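Local coordinates for divalent ion tolerance protein CutA1 (Ehrlichia chaffeensis, PDB 4IYQ) that probably binds copper or other divalent metal ions and takes part in metal tolerance, as a trimeric member of the CutA family, at residues Arg40-Leu45 with Ala52-Phe57; Leu46-Ile51 with Thr91-Ala96. All blocks are in the same frame, centred on the assembly; numbering follows the deposited sequence.

Interaction 1 (Arg40-Leu45 with Ala52-Phe57); sequences RISNIL and ACANIF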
loop_
_atom_site.group_PDB
_atom_site.type_symbol
_atom_site.label_atom_id
_atom_site.label_comp_id
_atom_site.label_asym_id
_atom_site.label_seq_id
_atom_site.Cartn_x
_atom_site.Cartn_y
_atom_site.Cartn_z
ATOM N N ARG A 40 11.982 15.618 2.055
ATOM C CA ARG A 40 12.032 16.586 3.133
ATOM C C ARG A 40 11.193 16.127 4.331
ATOM O O ARG A 40 11.638 16.176 5.473
ATOM C CB ARG A 40 11.565 17.953 2.628
ATOM C CG ARG A 40 11.324 18.978 3.725
ATOM C CD ARG A 40 10.949 20.344 3.150
ATOM N NE ARG A 40 10.683 21.298 4.221
ATOM C CZ ARG A 40 9.502 21.488 4.797
ATOM N NH1 ARG A 40 8.427 20.803 4.399
ATOM N NH2 ARG A 40 9.401 22.381 5.772
ATOM N N ILE A 41 9.977 15.681 4.066
ATOM C CA ILE A 41 9.112 15.196 5.125
ATOM C C ILE A 41 9.734 13.978 5.817
ATOM O O ILE A 41 9.769 13.874 7.052
ATOM C CB ILE A 41 7.730 14.854 4.562
ATOM C CG1 ILE A 41 6.988 16.147 4.241
ATOM C CG2 ILE A 41 6.947 14.043 5.549
ATOM C CD1 ILE A 41 5.715 15.942 3.478
ATOM N N SER A 42 10.245 13.074 4.991
ATOM C CA SER A 42 10.896 11.872 5.464
ATOM C C SER A 42 12.027 12.259 6.402
ATOM O O SER A 42 12.118 11.787 7.539
ATOM C CB SER A 42 11.422 11.074 4.277
ATOM O OG SER A 42 10.347 10.619 3.471
ATOM N N ASN A 43 12.872 13.154 5.904
ATOM C CA ASN A 43 13.964 13.724 6.664
ATOM C C ASN A 43 13.593 14.335 8.010
ATOM O O ASN A 43 14.145 13.941 9.032
ATOM C CB ASN A 43 14.648 14.781 5.811
ATOM C CG ASN A 43 16.118 14.586 5.752
ATOM O OD1 ASN A 43 16.605 13.776 4.970
ATOM N ND2 ASN A 43 16.848 15.307 6.587
ATOM N N ILE A 44 12.660 15.290 7.997
ATOM C CA ILE A 44 12.218 15.980 9.202
ATOM C C ILE A 44 11.655 15.000 10.240
ATOM O O ILE A 44 11.978 15.094 11.426
ATOM C CB ILE A 44 11.169 17.089 8.872
ATOM C CG1 ILE A 44 11.857 18.278 8.180
ATOM C CG2 ILE A 44 10.476 17.586 10.141
ATOM C CD1 ILE A 44 10.909 19.242 7.441
ATOM N N LEU A 45 10.849 14.044 9.797
ATOM C CA LEU A 45 10.314 13.047 10.712
ATOM C C LEU A 45 11.410 12.152 11.294
ATOM O O LEU A 45 11.380 11.808 12.482
ATOM C CB LEU A 45 9.270 12.187 10.014
ATOM C CG LEU A 45 7.993 12.913 9.591
ATOM C CD1 LEU A 45 7.160 11.985 8.691
ATOM C CD2 LEU A 45 7.217 13.399 10.792
ATOM N N ALA A 52 10.845 5.487 11.732
ATOM C CA ALA A 52 12.041 4.662 11.596
ATOM C C ALA A 52 12.527 4.622 10.146
ATOM O O ALA A 52 13.712 4.430 9.867
ATOM C CB ALA A 52 11.756 3.227 12.100
ATOM N N CYS A 53 11.588 4.747 9.218
ATOM C CA CYS A 53 11.936 4.786 7.818
ATOM C C CYS A 53 10.782 5.253 6.939
ATOM O O CYS A 53 9.624 5.249 7.344
ATOM C CB CYS A 53 12.429 3.402 7.362
ATOM S SG CYS A 53 11.244 2.079 7.624
ATOM N N ALA A 54 11.132 5.602 5.709
ATOM C CA ALA A 54 10.171 6.008 4.706
ATOM C C ALA A 54 10.418 5.256 3.409
ATOM O O ALA A 54 11.566 5.093 2.985
ATOM C CB ALA A 54 10.259 7.519 4.463
ATOM N N ASN A 55 9.343 4.814 2.775
ATOM C CA ASN A 55 9.441 4.291 1.417
ATOM C C ASN A 55 8.793 5.276 0.457
ATOM O O ASN A 55 7.597 5.550 0.550
ATOM C CB ASN A 55 8.783 2.906 1.298
ATOM C CG ASN A 55 9.512 1.845 2.101
ATOM O OD1 ASN A 55 10.688 1.998 2.433
ATOM N ND2 ASN A 55 8.820 0.770 2.413
ATOM N N ILE A 56 9.591 5.822 -0.453
ATOM C CA ILE A 56 9.084 6.826 -1.365
ATOM C C ILE A 56 8.857 6.225 -2.738
ATOM O O ILE A 56 9.770 5.654 -3.340
ATOM C CB ILE A 56 10.032 8.036 -1.473
ATOM C CG1 ILE A 56 10.299 8.627 -0.086
ATOM C CG2 ILE A 56 9.433 9.074 -2.395
ATOM C CD1 ILE A 56 11.412 9.677 -0.045
ATOM N N PHE A 57 7.611 6.331 -3.196
ATOM C CA PHE A 57 7.179 5.907 -4.520
ATOM C C PHE A 57 7.027 7.145 -5.418
ATOM O O PHE A 57 6.244 8.054 -5.115
ATOM C CB PHE A 57 5.848 5.152 -4.455
ATOM C CG PHE A 57 5.859 3.931 -3.566
ATOM C CD1 PHE A 57 5.957 4.056 -2.177
ATOM C CD2 PHE A 57 5.723 2.647 -4.118
ATOM C CE1 PHE A 57 5.949 2.930 -1.366
ATOM C CE2 PHE A 57 5.719 1.521 -3.317
ATOM C CZ PHE A 57 5.830 1.655 -1.937
#
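Ser42 on the helix and Ala54 on the strand mark the closest backbone approach of Arg40-Leu45 to Ala52-Phe57, their CA atoms lying 6.0 Å apart. The first segment is helical throughout, with Ile44 N bonded to Arg40 O and Leu45 N to Ile41 O; in the second, Ala54-Phe57 lie in strand 53-66. This is a helix packed on an antiparallel sheet, part of the ferredoxin-like fold of CutA proteins, and the strand concerned is an outermost strand of its sheet within the chain. Along that strand the side chains alternate: Ala54 and Ile56 are directed at the helix, Cys53 and Asn55 away from it.

The two residues nearest each other both have small side chains, consistent with the close approach of helix and strand. Ser42 CB sits 3.7 Å from Ala54 CB, a methylene against a methyl, while Ser42 OG comes to 3.3 Å from the same methyl. The contact is buried and purely van der Waals, with 97 Å² covered in all. The hydroxyl lies beside the backbone N of its own residue (chi1 -65°), and this places it where it also hydrogen-bonds Ala38 O one helical turn earlier, so the buried polar atom has a partner within the helix. On its other edge the strand continues the sheet into a second subunit, whose Val63 packs on Ile56. Ile56 reaches the helix by the far end of its longer branch: CD1 stands 3.8 Å from Ser42 OG, and CG1 follows at 4.1 Å.

Interaction 2 (Leu46-Ile51 with Thr91-Ala96); sequences LENKLI and TNKIQA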
loop_
_atom_site.group_PDB
_atom_site.type_symbol
_atom_site.label_atom_id
_atom_site.label_comp_id
_atom_site.label_asym_id
_atom_site.label_seq_id
_atom_site.Cartn_x
_atom_site.Cartn_y
_atom_site.Cartn_z
ATOM N N LEU A 46 12.376 11.772 10.461
ATOM C CA LEU A 46 13.471 10.928 10.927
ATOM C C LEU A 46 14.308 11.654 11.974
ATOM O O LEU A 46 14.653 11.080 13.012
ATOM C CB LEU A 46 14.347 10.474 9.757
ATOM C CG LEU A 46 13.748 9.334 8.925
ATOM C CD1 LEU A 46 14.484 9.141 7.618
ATOM C CD2 LEU A 46 13.772 8.035 9.715
ATOM N N GLU A 47 14.631 12.918 11.721
ATOM C CA GLU A 47 15.498 13.615 12.650
ATOM C C GLU A 47 14.753 13.855 13.964
ATOM O O GLU A 47 15.384 14.060 14.992
ATOM C CB GLU A 47 16.075 14.905 12.054
ATOM C CG GLU A 47 15.151 16.060 11.828
ATOM C CD GLU A 47 15.936 17.308 11.387
ATOM O OE1 GLU A 47 15.321 18.401 11.268
ATOM O OE2 GLU A 47 17.171 17.182 11.157
ATOM N N ASN A 48 13.421 13.826 13.934
ATOM C CA ASN A 48 12.644 13.951 15.166
ATOM C C ASN A 48 12.340 12.603 15.808
ATOM O O ASN A 48 11.560 12.532 16.759
ATOM C CB ASN A 48 11.321 14.693 14.930
ATOM C CG ASN A 48 11.503 16.197 14.771
ATOM O OD1 ASN A 48 11.580 16.923 15.759
ATOM N ND2 ASN A 48 11.511 16.674 13.532
ATOM N N LYS A 49 12.922 11.534 15.261
ATOM C CA LYS A 49 12.707 10.192 15.784
ATOM C C LYS A 49 11.220 9.852 15.843
ATOM O O LYS A 49 10.786 9.129 16.741
ATOM C CB LYS A 49 13.344 10.040 17.171
ATOM C CG LYS A 49 14.846 10.054 17.141
ATOM C CD LYS A 49 15.430 9.952 18.531
ATOM C CE LYS A 49 15.202 8.601 19.160
ATOM N NZ LYS A 49 16.487 7.874 19.398
ATOM N N LEU A 50 10.443 10.415 14.915
ATOM C CA LEU A 50 9.000 10.160 14.847
ATOM C C LEU A 50 8.662 8.979 13.941
ATOM O O LEU A 50 7.584 8.394 14.058
ATOM C CB LEU A 50 8.251 11.405 14.367
ATOM C CG LEU A 50 7.970 12.531 15.359
ATOM C CD1 LEU A 50 7.441 13.747 14.621
ATOM C CD2 LEU A 50 6.942 12.035 16.340
ATOM N N ILE A 51 9.573 8.663 13.021
ATOM C CA ILE A 51 9.489 7.452 12.206
ATOM C C ILE A 51 10.850 6.739 12.183
ATOM O O ILE A 51 11.874 7.328 12.547
ATOM C CB ILE A 51 9.055 7.752 10.759
ATOM C CG1 ILE A 51 10.133 8.596 10.055
ATOM C CG2 ILE A 51 7.691 8.426 10.755
ATOM C CD1 ILE A 51 10.013 8.646 8.556
ATOM N N THR A 91 1.373 12.346 12.606
ATOM C CA THR A 91 0.357 12.954 11.748
ATOM C C THR A 91 0.292 14.490 11.932
ATOM O O THR A 91 0.289 15.250 10.953
ATOM C CB THR A 91 -1.030 12.361 12.026
ATOM O OG1 THR A 91 -0.982 10.951 11.841
ATOM C CG2 THR A 91 -2.073 12.958 11.099
ATOM N N ASN A 92 0.278 14.940 13.182
ATOM C CA ASN A 92 0.243 16.367 13.469
ATOM C C ASN A 92 1.439 17.054 12.861
ATOM O O ASN A 92 1.324 18.182 12.359
ATOM C CB ASN A 92 0.212 16.641 14.970
ATOM C CG ASN A 92 -1.070 16.203 15.603
ATOM O OD1 ASN A 92 -2.074 15.991 14.918
ATOM N ND2 ASN A 92 -1.060 16.070 16.923
ATOM N N LYS A 93 2.589 16.384 12.927
ATOM C CA LYS A 93 3.812 16.971 12.403
ATOM C C LYS A 93 3.752 17.077 10.876
ATOM O O LYS A 93 4.077 18.124 10.306
ATOM C CB LYS A 93 5.015 16.144 12.828
ATOM C CG LYS A 93 6.338 16.726 12.420
ATOM C CD LYS A 93 6.574 18.020 13.107
ATOM C CE LYS A 93 8.008 18.425 12.947
ATOM N NZ LYS A 93 8.288 19.704 13.633
ATOM N N ILE A 94 3.285 16.006 10.230
ATOM C CA ILE A 94 3.159 15.973 8.775
ATOM C C ILE A 94 2.209 17.074 8.305
ATOM O O ILE A 94 2.513 17.768 7.334
ATOM C CB ILE A 94 2.675 14.587 8.263
ATOM C CG1 ILE A 94 3.748 13.510 8.505
ATOM C CG2 ILE A 94 2.373 14.641 6.781
ATOM C CD1 ILE A 94 3.213 12.091 8.414
ATOM N N GLN A 95 1.098 17.272 9.022
ATOM C CA GLN A 95 0.131 18.319 8.669
ATOM C C GLN A 95 0.777 19.709 8.731
ATOM O O GLN A 95 0.586 20.529 7.840
ATOM C CB GLN A 95 -1.099 18.270 9.593
ATOM N N ALA A 96 1.581 19.949 9.758
ATOM C CA ALA A 96 2.221 21.245 9.941
ATOM C C ALA A 96 3.229 21.563 8.841
ATOM O O ALA A 96 3.391 22.718 8.482
ATOM C CB ALA A 96 2.891 21.312 11.298
#
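Leu50 and Lys93 meet through aliphatic carbon where the Schellman turn ending helix 35-47 faces helix 87-97 in the ferredoxin-like fold. Leu50 CD1 is 3.9 Å from Lys93 CB and equally far from Lys93 CG, so one methyl rests against the first two methylenes of the lysine. The leucine meets the lysine through CD1, and the two side chains cross at about a right angle. A second approach comes further along the lysine, where Asn48 ND2 lies 4.0 Å from Lys93 CE, again at roughly a right angle. The distance and the carbon partner make this packing, not a polar bond.

Both the leucine and the asparagine belong to the turn. Lys49, with positive phi (55°), is the C' residue of the Schellman motif; Lys49 N bonds to Leu46 O at 2.9 Å, and Leu50 N turns back to Leu45 O. That reversal directs Leu50 at helix 87-97 as the chain leaves for the next strand, so the contact joins the end of one helix to the flank of the other. Further out, Leu50 O accepts from Thr82 OG1 of strand 69-83, tying the turn to the sheet, and Asn48 ND2 is held by Ile44 O of the preceding helical turn.

Lys93 also packs on Ile44 and Leu45 of helix 35-47, which places it along both helix and turn. Its CG stands opposite the backbone N (chi1 -176°), directing the chain out from helix 87-97; a bend at chi2 of 65° then carries CE toward Asn48 ND2.

Interaction 1 and interaction 2 share helix 35-47 and have centres 9 Å apart. Along the chain their segments alternate: Arg40-Leu45, Leu46-Ile51, Ala52-Phe57, then, after 33 further residues that include most of the long strands, Thr91-Ala96. The first three form a continuous helix-turn-strand unit; in interaction 1 it packs within itself, and in interaction 2 its turn meets the second helix. Direct contacts join the two sites: Leu45 CB packs on Ile51 CG1 at 3.7 Å, and Leu45 CD1 on Ile94 CG1 at the same distance. Interaction 1 is thus a buried contact on the strand that extends the sheet into a second subunit, interaction 2 a surface contact between the helix end and helix 87-97.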